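Local coordinates for uncharacterized protein (Bacteroides ovatus, PDB 4IRT) that is of unknown function but, as a putative neuraminidase with a BNR-repeat beta-propeller fold, may act on sialic acid-containing glycans, at residues I282-N285 and W290-R293; Q253-A258 and Y265-W270; W181-D186 and I191-V196; A342-T345 and K351-I354. All blocks are in the same frame, centred on the assembly; numbering follows the deposited sequence. Where two conformers were deposited one is given.

Overall arrangement
From the N terminus, contact 3 closes first, across the turn between 181-186 and 191-196, and pairs the two innermost strands of one four-stranded antiparallel sheet. The next such sheet holds contact 2, its inner hairpin, and then contact 1, its outer one; the two are joined where neighbouring strands 264-271 and 278-285 meet, V283 O probably accepting from I266 N. Contact 4 closes last, in the outer half of the following sheet. All four are in series, none nesting or crossing, as expected of a propeller assembled blade by blade. Neighbouring blades are tied between contacts 2 and 3, where T254 N meets Q182 OE1, and between contacts 1 and 4, where I282 packs on W352.

Contact 1: residues I282-N285 and W290-R293; sequences IVWN and WHQR
W290 lays one face of its indole against N285. CB of N285 stands almost straight over the six-membered ring, 3.6 Å from its centroid, while ND2 hovers over the five-membered part at 3.5 Å from W290 NE1. Two donors meet there without a bond; NE1 is spent on E239 and N285 OD1 takes the amide of G287. With CG anti to the carbonyl carbon (chi1 -72°), the W290 ring also brings CE3 to 3.7 Å from V283 CG1. H291 follows in a hydrogen-bonded pair with W284, H291 N reaching W284 O at 2.8 Å. Its CB forms a CH-pi contact 3.4 Å from the centroid of the W284 six-membered ring; the imidazole barely overlaps the indole, and NE2 bonds to D286. This is the outer antiparallel hairpin of a propeller blade, strand 290-294 being outermost. Q292 turns to the other side, and its CA gives a CA-H...O contact to I282 O at 3.2 Å. R293, deposited in two conformers, pairs with I282 through both backbone bonds. In one conformer, CG reaches the W284 edge, 3.6 Å from CH2, and NH1 bonds to Q292 O at 2.7 Å.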
loop_
_atom_site.group_PDB
_atom_site.type_symbol
_atom_site.label_atom_id
_atom_site.label_comp_id
_atom_site.label_asym_id
_atom_site.label_seq_id
_atom_site.Cartn_x
_atom_site.Cartn_y
_atom_site.Cartn_z
ATOM N N ILE A 282 3.253 14.815 -5.234
ATOM C CA ILE A 282 4.274 14.163 -4.433
ATOM C C ILE A 282 4.773 15.122 -3.340
ATOM O O ILE A 282 4.933 16.321 -3.581
ATOM C CB ILE A 282 5.421 13.620 -5.337
ATOM C CG1 ILE A 282 6.306 12.652 -4.562
ATOM C CG2 ILE A 282 6.240 14.752 -5.956
ATOM C CD1 ILE A 282 7.149 11.761 -5.445
ATOM N N VAL A 283 5.008 14.578 -2.145
ATOM C CA VAL A 283 5.533 15.326 -1.003
ATOM C C VAL A 283 6.754 14.550 -0.527
ATOM O O VAL A 283 6.673 13.350 -0.307
ATOM C CB VAL A 283 4.477 15.403 0.101
ATOM C CG1 VAL A 283 5.003 15.999 1.400
ATOM C CG2 VAL A 283 3.235 16.120 -0.388
ATOM N N TRP A 284 7.874 15.224 -0.325
ATOM C CA TRP A 284 9.087 14.553 0.109
ATOM C C TRP A 284 9.972 15.470 0.932
ATOM O O TRP A 284 9.809 16.704 0.901
ATOM C CB TRP A 284 9.870 14.018 -1.099
ATOM C CG TRP A 284 10.678 15.068 -1.868
ATOM C CD1 TRP A 284 12.036 15.302 -1.778
ATOM C CD2 TRP A 284 10.178 16.010 -2.830
ATOM N NE1 TRP A 284 12.392 16.335 -2.620
ATOM C CE2 TRP A 284 11.280 16.799 -3.258
ATOM C CE3 TRP A 284 8.903 16.294 -3.350
ATOM C CZ2 TRP A 284 11.149 17.800 -4.194
ATOM C CZ3 TRP A 284 8.788 17.286 -4.291
ATOM C CH2 TRP A 284 9.918 18.048 -4.689
ATOM N N ASN A 285 10.878 14.854 1.679
ATOM C CA ASN A 285 11.791 15.570 2.560
ATOM C C ASN A 285 13.205 15.239 2.138
ATOM O O ASN A 285 13.501 14.075 1.907
ATOM C CB ASN A 285 11.580 15.144 4.008
ATOM C CG ASN A 285 12.420 15.956 4.983
ATOM O OD1 ASN A 285 13.581 15.633 5.237
ATOM N ND2 ASN A 285 11.839 17.035 5.500
ATOM N N TRP A 290 10.682 19.936 3.713
ATOM C CA TRP A 290 9.597 19.308 2.945
ATOM C C TRP A 290 9.291 20.120 1.675
ATOM O O TRP A 290 9.407 21.349 1.647
ATOM C CB TRP A 290 8.325 19.170 3.780
ATOM C CG TRP A 290 8.403 18.132 4.854
ATOM C CD1 TRP A 290 8.643 18.344 6.194
ATOM C CD2 TRP A 290 8.239 16.726 4.699
ATOM N NE1 TRP A 290 8.625 17.170 6.864
ATOM C CE2 TRP A 290 8.381 16.152 5.973
ATOM C CE3 TRP A 290 7.975 15.897 3.608
ATOM C CZ2 TRP A 290 8.288 14.791 6.181
ATOM C CZ3 TRP A 290 7.864 14.569 3.823
ATOM C CH2 TRP A 290 8.009 14.018 5.090
ATOM N N HIS A 291 8.952 19.402 0.611
ATOM C CA HIS A 291 8.629 19.972 -0.688
ATOM C C HIS A 291 7.381 19.295 -1.214
ATOM O O HIS A 291 7.030 18.217 -0.766
ATOM C CB HIS A 291 9.764 19.701 -1.698
ATOM C CG HIS A 291 11.117 20.134 -1.228
ATOM N ND1 HIS A 291 11.568 21.430 -1.361
ATOM C CD2 HIS A 291 12.128 19.444 -0.652
ATOM C CE1 HIS A 291 12.795 21.526 -0.867
ATOM N NE2 HIS A 291 13.160 20.330 -0.435
ATOM N N GLN A 292 6.724 19.948 -2.168
ATOM C CA GLN A 292 5.583 19.393 -2.848
ATOM C C GLN A 292 5.691 19.696 -4.335
ATOM O O GLN A 292 6.260 20.726 -4.716
ATOM C CB GLN A 292 4.278 20.013 -2.322
ATOM C CG GLN A 292 4.208 21.539 -2.503
ATOM C CD GLN A 292 2.858 22.149 -2.117
ATOM O OE1 GLN A 292 1.803 21.657 -2.503
ATOM N NE2 GLN A 292 2.904 23.280 -1.418
ATOM N N ARG A 293 5.186 18.790 -5.166
ATOM C CA ARG A 293 5.005 19.091 -6.576
ATOM C C ARG A 293 3.708 18.481 -7.077
ATOM O O ARG A 293 3.255 17.419 -6.589
ATOM C CB ARG A 293 6.195 18.594 -7.409
ATOM C CG ARG A 293 7.548 19.228 -7.071
ATOM C CD ARG A 293 7.730 20.611 -7.669
ATOM N NE ARG A 293 9.104 21.078 -7.496
ATOM C CZ ARG A 293 9.536 21.650 -6.377
ATOM N NH1 ARG A 293 8.687 21.815 -5.372
ATOM N NH2 ARG A 293 10.792 22.066 -6.268
#

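Contact 2: residues Q253-A258 and Y265-W270; sequences QTSMSA and YIATYW
T254 and A267 meet at the mouth of an antiparallel hairpin, the inner half of a four-stranded propeller blade, where a side chain does the work of a backbone donor. The hydroxyl OG1 of T254, set between its backbone N and carbonyl carbon (chi1 60°), gives a 2.8 Å bond to A267 O, the donor tilted out of the carbonyl plane. T254 CG2 rests 3.6 Å from T268 OG1. A valine here would probably leave A267 O without this hydroxyl donor at the open end of the hairpin. One step on, A267 N donates to S255 O at 3.2 Å, and OG of S255 is engaged by the carbonyl of P317, at the start of the next blade. S257 and Y265 close a complete hydrogen-bonded pair: S257 N reaches Y265 O at 2.8 Å and Y265 N returns to S257 O at 2.9 Å, the latter from above the carbonyl plane. The phenol OH of Y265 has a weak bond to D259. On the opposite face from Y265, M256, present as selenomethionine, runs alongside I266 and bends at its last torsion (chi3 -50°), which leaves the methyl CE 3.9 Å from I266 CG1.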
loop_
_atom_site.group_PDB
_atom_site.type_symbol
_atom_site.label_atom_id
_atom_site.label_comp_id
_atom_site.label_asym_id
_atom_site.label_seq_id
_atom_site.Cartn_x
_atom_site.Cartn_y
_atom_site.Cartn_z
ATOM N N GLN A 253 -5.397 7.024 2.657
ATOM C CA GLN A 253 -4.866 5.677 2.488
ATOM C C GLN A 253 -4.222 5.560 1.106
ATOM O O GLN A 253 -4.824 5.008 0.190
ATOM C CB GLN A 253 -5.975 4.644 2.692
ATOM C CG GLN A 253 -5.501 3.220 2.738
ATOM C CD GLN A 253 -6.585 2.289 3.206
ATOM O OE1 GLN A 253 -7.737 2.425 2.813
ATOM N NE2 GLN A 253 -6.217 1.318 4.009
ATOM N N THR A 254 -3.025 6.120 0.958
ATOM C CA THR A 254 -2.325 6.086 -0.323
ATOM C C THR A 254 -1.074 5.224 -0.145
ATOM O O THR A 254 -1.186 4.057 0.255
ATOM C CB THR A 254 -2.038 7.494 -0.891
ATOM O OG1 THR A 254 -1.225 8.241 0.029
ATOM C CG2 THR A 254 -3.354 8.242 -1.154
ATOM N N SER A 255 0.109 5.765 -0.425
ATOM C CA SER A 255 1.324 4.980 -0.353
ATOM C C SER A 255 2.512 5.911 -0.211
ATOM O O SER A 255 2.408 7.144 -0.401
ATOM C CB SER A 255 1.483 4.079 -1.602
ATOM O OG SER A 255 1.885 4.857 -2.746
HETATM N N MSE A 256 3.629 5.341 0.203
HETATM C CA MSE A 256 4.879 6.097 0.340
HETATM C C MSE A 256 6.089 5.236 0.045
HETATM O O MSE A 256 6.028 3.998 -0.018
HETATM C CB MSE A 256 4.952 6.738 1.738
HETATM C CG MSE A 256 5.206 5.735 2.818
HETATM SE SE MSE A 256 5.497 6.667 4.533
HETATM C CE MSE A 256 6.822 7.984 4.060
ATOM N N SER A 257 7.204 5.906 -0.175
ATOM C CA SER A 257 8.450 5.232 -0.455
ATOM C C SER A 257 9.601 6.043 0.150
ATOM O O SER A 257 9.393 7.030 0.854
ATOM C CB SER A 257 8.642 5.056 -1.964
ATOM O OG SER A 257 9.539 3.997 -2.283
ATOM N N ALA A 258 10.812 5.589 -0.134
ATOM C CA ALA A 258 12.012 6.263 0.273
ATOM C C ALA A 258 13.116 5.952 -0.731
ATOM O O ALA A 258 13.087 4.926 -1.424
ATOM C CB ALA A 258 12.429 5.803 1.648
ATOM N N TYR A 265 9.213 9.882 0.567
ATOM C CA TYR A 265 8.409 10.391 -0.526
ATOM C C TYR A 265 6.981 9.890 -0.343
ATOM O O TYR A 265 6.786 8.712 -0.085
ATOM C CB TYR A 265 8.906 9.875 -1.863
ATOM C CG TYR A 265 10.255 10.391 -2.255
ATOM C CD1 TYR A 265 11.385 9.890 -1.650
ATOM C CD2 TYR A 265 10.397 11.370 -3.215
ATOM C CE1 TYR A 265 12.646 10.351 -2.001
ATOM C CE2 TYR A 265 11.650 11.851 -3.570
ATOM C CZ TYR A 265 12.771 11.339 -2.954
ATOM O OH TYR A 265 14.038 11.779 -3.282
ATOM N N ILE A 266 5.994 10.786 -0.459
ATOM C CA ILE A 266 4.577 10.424 -0.232
ATOM C C ILE A 266 3.759 10.800 -1.464
ATOM O O ILE A 266 3.853 11.917 -1.917
ATOM C CB ILE A 266 4.009 11.164 0.986
ATOM C CG1 ILE A 266 4.843 10.854 2.229
ATOM C CG2 ILE A 266 2.526 10.819 1.168
ATOM C CD1 ILE A 266 4.777 11.869 3.375
ATOM N N ALA A 267 2.979 9.862 -1.995
ATOM C CA ALA A 267 2.179 10.085 -3.207
ATOM C C ALA A 267 0.696 10.120 -2.871
ATOM O O ALA A 267 0.171 9.240 -2.179
ATOM C CB ALA A 267 2.456 9.004 -4.232
ATOM N N THR A 268 0.024 11.164 -3.332
ATOM C CA THR A 268 -1.371 11.363 -3.032
ATOM C C THR A 268 -1.973 12.343 -4.022
ATOM O O THR A 268 -1.397 12.583 -5.103
ATOM C CB THR A 268 -1.605 11.804 -1.545
ATOM O OG1 THR A 268 -2.998 11.809 -1.266
ATOM C CG2 THR A 268 -1.039 13.216 -1.271
ATOM N N TYR A 269 -3.169 12.855 -3.692
ATOM C CA TYR A 269 -3.797 13.895 -4.487
ATOM C C TYR A 269 -4.662 14.853 -3.651
ATOM O O TYR A 269 -5.100 14.524 -2.557
ATOM C CB TYR A 269 -4.584 13.336 -5.688
ATOM C CG TYR A 269 -5.808 12.455 -5.403
ATOM C CD1 TYR A 269 -7.005 13.007 -4.951
ATOM C CD2 TYR A 269 -5.763 11.087 -5.635
ATOM C CE1 TYR A 269 -8.119 12.213 -4.712
ATOM C CE2 TYR A 269 -6.877 10.257 -5.411
ATOM C CZ TYR A 269 -8.041 10.818 -4.942
ATOM O OH TYR A 269 -9.155 10.045 -4.714
ATOM N N TRP A 270 -4.829 16.061 -4.175
ATOM C CA TRP A 270 -5.728 17.082 -3.638
ATOM C C TRP A 270 -5.869 18.215 -4.678
ATOM O O TRP A 270 -5.090 18.294 -5.626
ATOM C CB TRP A 270 -5.227 17.590 -2.260
ATOM C CG TRP A 270 -3.932 18.425 -2.319
ATOM C CD1 TRP A 270 -3.825 19.756 -2.633
ATOM C CD2 TRP A 270 -2.607 17.991 -1.980
ATOM N NE1 TRP A 270 -2.512 20.163 -2.549
ATOM C CE2 TRP A 270 -1.745 19.102 -2.155
ATOM C CE3 TRP A 270 -2.070 16.788 -1.522
ATOM C CZ2 TRP A 270 -0.384 19.022 -1.916
ATOM C CZ3 TRP A 270 -0.691 16.715 -1.310
ATOM C CH2 TRP A 270 0.119 17.811 -1.502
#

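Contact 3: residues W181-D186 and I191-V196; sequences WQLYVD and IHLSWV
Strands 181-185 and 191-196 form a buried antiparallel hairpin on the inner side of a blade, with polar pairs on one face and apolar ones on the other. On the polar face, Q182 folds back at its second torsion (chi2 -87°) and donates NE2 to S194 OG at 3.0 Å, with the hydroxyl close to the amide plane. Its OE1 takes the backbone N of T254 in the adjoining blade, which holds both ends of the amide. A leucine in place of Q182 is likely to strand the amide of T254 and the hydroxyl of S194, cutting a polar tie between blades. H192 presents its ring edge to D186: NE2 bonds OD2 at 2.8 Å and nearly straight (167°), yet arrives from above the carboxylate plane, the two planes being 63° apart. H192 ND1 bonds Y211 OH, while D186 OD1 accepts the turn amides of K188 and T190. On the opposite face, L193 CD1 sits 3.8 Å from both L183 CG and W181 CB; in the preceding blade L193 rests on L151, and W181 and L183 touch E128. Strand 255-258 on one face and 124-131 on the other mark the inner hairpin of a beta-propeller blade.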
loop_
_atom_site.group_PDB
_atom_site.type_symbol
_atom_site.label_atom_id
_atom_site.label_comp_id
_atom_site.label_asym_id
_atom_site.label_seq_id
_atom_site.Cartn_x
_atom_site.Cartn_y
_atom_site.Cartn_z
ATOM N N TRP A 181 -3.165 5.813 7.325
ATOM C CA TRP A 181 -1.716 5.798 7.231
ATOM C C TRP A 181 -1.196 4.950 6.087
ATOM O O TRP A 181 -1.919 4.170 5.508
ATOM C CB TRP A 181 -1.111 5.289 8.554
ATOM C CG TRP A 181 -1.649 3.933 8.978
ATOM C CD1 TRP A 181 -1.253 2.719 8.560
ATOM C CD2 TRP A 181 -2.724 3.714 9.918
ATOM N NE1 TRP A 181 -2.027 1.722 9.165
ATOM C CE2 TRP A 181 -2.924 2.327 10.016
ATOM C CE3 TRP A 181 -3.534 4.572 10.663
ATOM C CZ2 TRP A 181 -3.915 1.777 10.818
ATOM C CZ3 TRP A 181 -4.491 4.039 11.468
ATOM C CH2 TRP A 181 -4.693 2.643 11.536
ATOM N N GLN A 182 0.088 5.120 5.805
ATOM C CA GLN A 182 0.892 4.259 4.930
ATOM C C GLN A 182 2.334 4.251 5.418
ATOM O O GLN A 182 2.777 5.189 6.102
ATOM C CB GLN A 182 0.817 4.713 3.445
ATOM C CG GLN A 182 1.132 6.201 3.203
ATOM C CD GLN A 182 -0.059 7.123 3.344
ATOM O OE1 GLN A 182 -1.215 6.727 3.139
ATOM N NE2 GLN A 182 0.214 8.384 3.719
ATOM N N LEU A 183 3.038 3.161 5.140
ATOM C CA LEU A 183 4.390 2.950 5.628
ATOM C C LEU A 183 5.266 2.417 4.530
ATOM O O LEU A 183 4.777 1.986 3.484
ATOM C CB LEU A 183 4.439 1.953 6.798
ATOM C CG LEU A 183 3.603 2.313 8.010
ATOM C CD1 LEU A 183 2.208 1.740 7.906
ATOM C CD2 LEU A 183 4.183 1.834 9.312
ATOM N N TYR A 184 6.552 2.431 4.812
ATOM C CA TYR A 184 7.559 1.858 3.942
ATOM C C TYR A 184 8.807 1.592 4.763
ATOM O O TYR A 184 9.179 2.411 5.610
ATOM C CB TYR A 184 7.887 2.820 2.820
ATOM C CG TYR A 184 8.779 2.284 1.726
ATOM C CD1 TYR A 184 8.238 1.511 0.702
ATOM C CD2 TYR A 184 10.142 2.611 1.661
ATOM C CE1 TYR A 184 9.028 1.025 -0.336
ATOM C CE2 TYR A 184 10.944 2.134 0.619
ATOM C CZ TYR A 184 10.357 1.347 -0.397
ATOM O OH TYR A 184 11.099 0.861 -1.449
ATOM N N VAL A 185 9.461 0.456 4.525
ATOM C CA VAL A 185 10.723 0.184 5.210
ATOM C C VAL A 185 11.813 0.361 4.180
ATOM O O VAL A 185 11.809 -0.325 3.143
ATOM C CB VAL A 185 10.749 -1.227 5.810
ATOM C CG1 VAL A 185 12.102 -1.504 6.455
ATOM C CG2 VAL A 185 9.617 -1.365 6.820
ATOM N N ASP A 186 12.711 1.310 4.426
ATOM C CA ASP A 186 13.682 1.674 3.405
ATOM C C ASP A 186 14.833 0.680 3.331
ATOM O O ASP A 186 14.863 -0.326 4.043
ATOM C CB ASP A 186 14.144 3.137 3.524
ATOM C CG ASP A 186 15.001 3.415 4.749
ATOM O OD1 ASP A 186 15.590 2.476 5.332
ATOM O OD2 ASP A 186 15.120 4.608 5.120
ATOM N N ILE A 191 11.865 2.379 9.326
ATOM C CA ILE A 191 10.423 2.324 9.096
ATOM C C ILE A 191 9.924 3.749 8.963
ATOM O O ILE A 191 10.063 4.548 9.908
ATOM C CB ILE A 191 9.670 1.663 10.269
ATOM C CG1 ILE A 191 10.213 0.259 10.565
ATOM C CG2 ILE A 191 8.176 1.647 9.987
ATOM C CD1 ILE A 191 9.737 -0.299 11.890
ATOM N N HIS A 192 9.314 4.050 7.814
ATOM C CA HIS A 192 8.698 5.333 7.578
ATOM C C HIS A 192 7.202 5.223 7.750
ATOM O O HIS A 192 6.613 4.220 7.380
ATOM C CB HIS A 192 9.014 5.828 6.153
ATOM C CG HIS A 192 10.475 5.997 5.890
ATOM N ND1 HIS A 192 11.109 7.204 6.032
ATOM C CD2 HIS A 192 11.436 5.107 5.536
ATOM C CE1 HIS A 192 12.399 7.063 5.777
ATOM N NE2 HIS A 192 12.622 5.800 5.455
ATOM N N LEU A 193 6.590 6.279 8.269
ATOM C CA LEU A 193 5.143 6.327 8.495
ATOM C C LEU A 193 4.604 7.705 8.172
ATOM O O LEU A 193 5.115 8.705 8.673
ATOM C CB LEU A 193 4.874 6.031 9.979
ATOM C CG LEU A 193 3.475 6.278 10.545
ATOM C CD1 LEU A 193 2.454 5.343 9.956
ATOM C CD2 LEU A 193 3.523 6.110 12.055
ATOM N N SER A 194 3.559 7.765 7.354
ATOM C CA SER A 194 2.823 9.023 7.106
ATOM C C SER A 194 1.322 8.757 7.170
ATOM O O SER A 194 0.857 7.594 7.032
ATOM C CB SER A 194 3.200 9.658 5.773
ATOM O OG SER A 194 3.015 8.763 4.704
ATOM N N TRP A 195 0.556 9.830 7.381
ATOM C CA TRP A 195 -0.885 9.717 7.549
ATOM C C TRP A 195 -1.587 11.030 7.340
ATOM O O TRP A 195 -0.954 12.068 7.367
ATOM C CB TRP A 195 -1.238 9.149 8.930
ATOM C CG TRP A 195 -0.974 10.004 10.111
ATOM C CD1 TRP A 195 -1.906 10.797 10.782
ATOM C CD2 TRP A 195 0.251 10.116 10.856
ATOM N NE1 TRP A 195 -1.315 11.394 11.865
ATOM C CE2 TRP A 195 -0.001 10.997 11.942
ATOM C CE3 TRP A 195 1.545 9.603 10.688
ATOM C CZ2 TRP A 195 0.999 11.385 12.837
ATOM C CZ3 TRP A 195 2.558 9.975 11.616
ATOM C CH2 TRP A 195 2.268 10.847 12.669
ATOM N N VAL A 196 -2.895 10.946 7.143
ATOM C CA VAL A 196 -3.789 12.102 7.150
ATOM C C VAL A 196 -4.733 11.907 8.324
ATOM O O VAL A 196 -4.988 10.767 8.773
ATOM C CB VAL A 196 -4.614 12.232 5.837
ATOM C CG1 VAL A 196 -3.669 12.206 4.621
ATOM C CG2 VAL A 196 -5.684 11.155 5.743
#

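Contact 4: residues A342-T345 and K351-I354; sequences AHAT and KWTI
The indole of W352 carries A344 on one face: CB stands 3.4 Å from the centroid of the six-membered ring and 6° off its normal, a CH-pi contact. At the indole edge, near the ring plane, the backbone C of A342 approaches CE3 to 4.1 Å. T345 N lies over one face of the H343 ring and T353 OG1 at its edge, near the plane; the ring also meets that of F327, planes at about 35°, and NE2 bonds E325. A water 2.7 Å from H343 ND1 is hydrogen-bonded to it and, in one of the two conformers of T353, to OG1, bridging the side chains. CG anti to the backbone N (chi1 177°) swings the imidazole out toward this water. Beneath the side chains, H343 and T353 form a hydrogen-bonded pair, H343 N to T353 O and T353 N to H343 O both at 2.9 Å. Toward the turn, a second water accepts from T345 N and donates to K351 O. Packing is tight on the A342 side, where its CB lies only 3.4 Å from I354 CD1. The whole is the outer beta hairpin of a four-stranded propeller blade, with 353-356 outermost.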
loop_
_atom_site.group_PDB
_atom_site.type_symbol
_atom_site.label_atom_id
_atom_site.label_comp_id
_atom_site.label_asym_id
_atom_site.label_seq_id
_atom_site.Cartn_x
_atom_site.Cartn_y
_atom_site.Cartn_z
ATOM N N ALA A 342 3.923 8.599 -14.679
ATOM C CA ALA A 342 4.583 9.881 -14.806
ATOM C C ALA A 342 6.015 9.762 -14.283
ATOM O O ALA A 342 6.265 9.094 -13.276
ATOM C CB ALA A 342 3.810 10.962 -14.060
ATOM N N HIS A 343 6.946 10.373 -15.006
ATOM C CA HIS A 343 8.356 10.237 -14.752
ATOM C C HIS A 343 9.004 11.606 -14.613
ATOM O O HIS A 343 8.733 12.503 -15.422
ATOM C CB HIS A 343 9.041 9.512 -15.909
ATOM C CG HIS A 343 10.513 9.411 -15.734
ATOM N ND1 HIS A 343 11.406 10.068 -16.545
ATOM C CD2 HIS A 343 11.256 8.773 -14.800
ATOM C CE1 HIS A 343 12.640 9.821 -16.138
ATOM N NE2 HIS A 343 12.574 9.035 -15.081
ATOM N N ALA A 344 9.828 11.777 -13.580
ATOM C CA ALA A 344 10.655 12.999 -13.410
ATOM C C ALA A 344 12.090 12.547 -13.228
ATOM O O ALA A 344 12.375 11.736 -12.351
ATOM C CB ALA A 344 10.218 13.777 -12.167
ATOM N N THR A 345 13.002 13.062 -14.035
ATOM C CA THR A 345 14.414 12.758 -13.835
ATOM C C THR A 345 14.913 13.271 -12.472
ATOM O O THR A 345 15.726 12.620 -11.796
ATOM C CB THR A 345 15.232 13.374 -14.973
ATOM O OG1 THR A 345 14.834 12.736 -16.183
ATOM C CG2 THR A 345 16.720 13.148 -14.778
ATOM N N LYS A 351 10.031 18.609 -15.514
ATOM C CA LYS A 351 8.684 18.331 -15.967
ATOM C C LYS A 351 8.395 16.827 -15.808
ATOM O O LYS A 351 9.292 15.976 -15.908
ATOM C CB LYS A 351 8.534 18.744 -17.419
ATOM C CG LYS A 351 8.512 20.256 -17.586
ATOM C CD LYS A 351 8.485 20.659 -19.056
ATOM C CE LYS A 351 8.360 22.164 -19.228
ATOM N NZ LYS A 351 8.685 22.550 -20.629
ATOM N N TRP A 352 7.140 16.511 -15.568
ATOM C CA TRP A 352 6.719 15.124 -15.428
ATOM C C TRP A 352 6.208 14.656 -16.779
ATOM O O TRP A 352 5.259 15.240 -17.294
ATOM C CB TRP A 352 5.611 15.064 -14.376
ATOM C CG TRP A 352 6.111 15.404 -13.006
ATOM C CD1 TRP A 352 6.225 16.644 -12.467
ATOM C CD2 TRP A 352 6.569 14.482 -12.001
ATOM N NE1 TRP A 352 6.760 16.559 -11.203
ATOM C CE2 TRP A 352 6.950 15.242 -10.882
ATOM C CE3 TRP A 352 6.702 13.091 -11.949
ATOM C CZ2 TRP A 352 7.470 14.665 -9.724
ATOM C CZ3 TRP A 352 7.197 12.516 -10.806
ATOM C CH2 TRP A 352 7.576 13.301 -9.696
ATOM N N THR A 353 6.842 13.642 -17.375
ATOM C CA THR A 353 6.401 13.094 -18.652
ATOM C C THR A 353 5.457 11.908 -18.406
ATOM O O THR A 353 5.740 11.046 -17.559
ATOM C CB THR A 353 7.590 12.673 -19.519
ATOM O OG1 THR A 353 8.262 11.576 -18.910
ATOM C CG2 THR A 353 8.561 13.833 -19.705
ATOM N N ILE A 354 4.335 11.891 -19.118
ATOM C CA ILE A 354 3.294 10.900 -18.885
ATOM C C ILE A 354 3.275 9.934 -20.027
ATOM O O ILE A 354 3.312 10.335 -21.178
ATOM C CB ILE A 354 1.886 11.515 -18.821
ATOM C CG1 ILE A 354 1.894 12.800 -18.020
ATOM C CG2 ILE A 354 0.887 10.508 -18.256
ATOM C CD1 ILE A 354 2.362 12.601 -16.613
HETATM O O HOH W 1 11.058 12.346 -18.003
HETATM O O HOH W 2 11.596 14.265 -16.504
#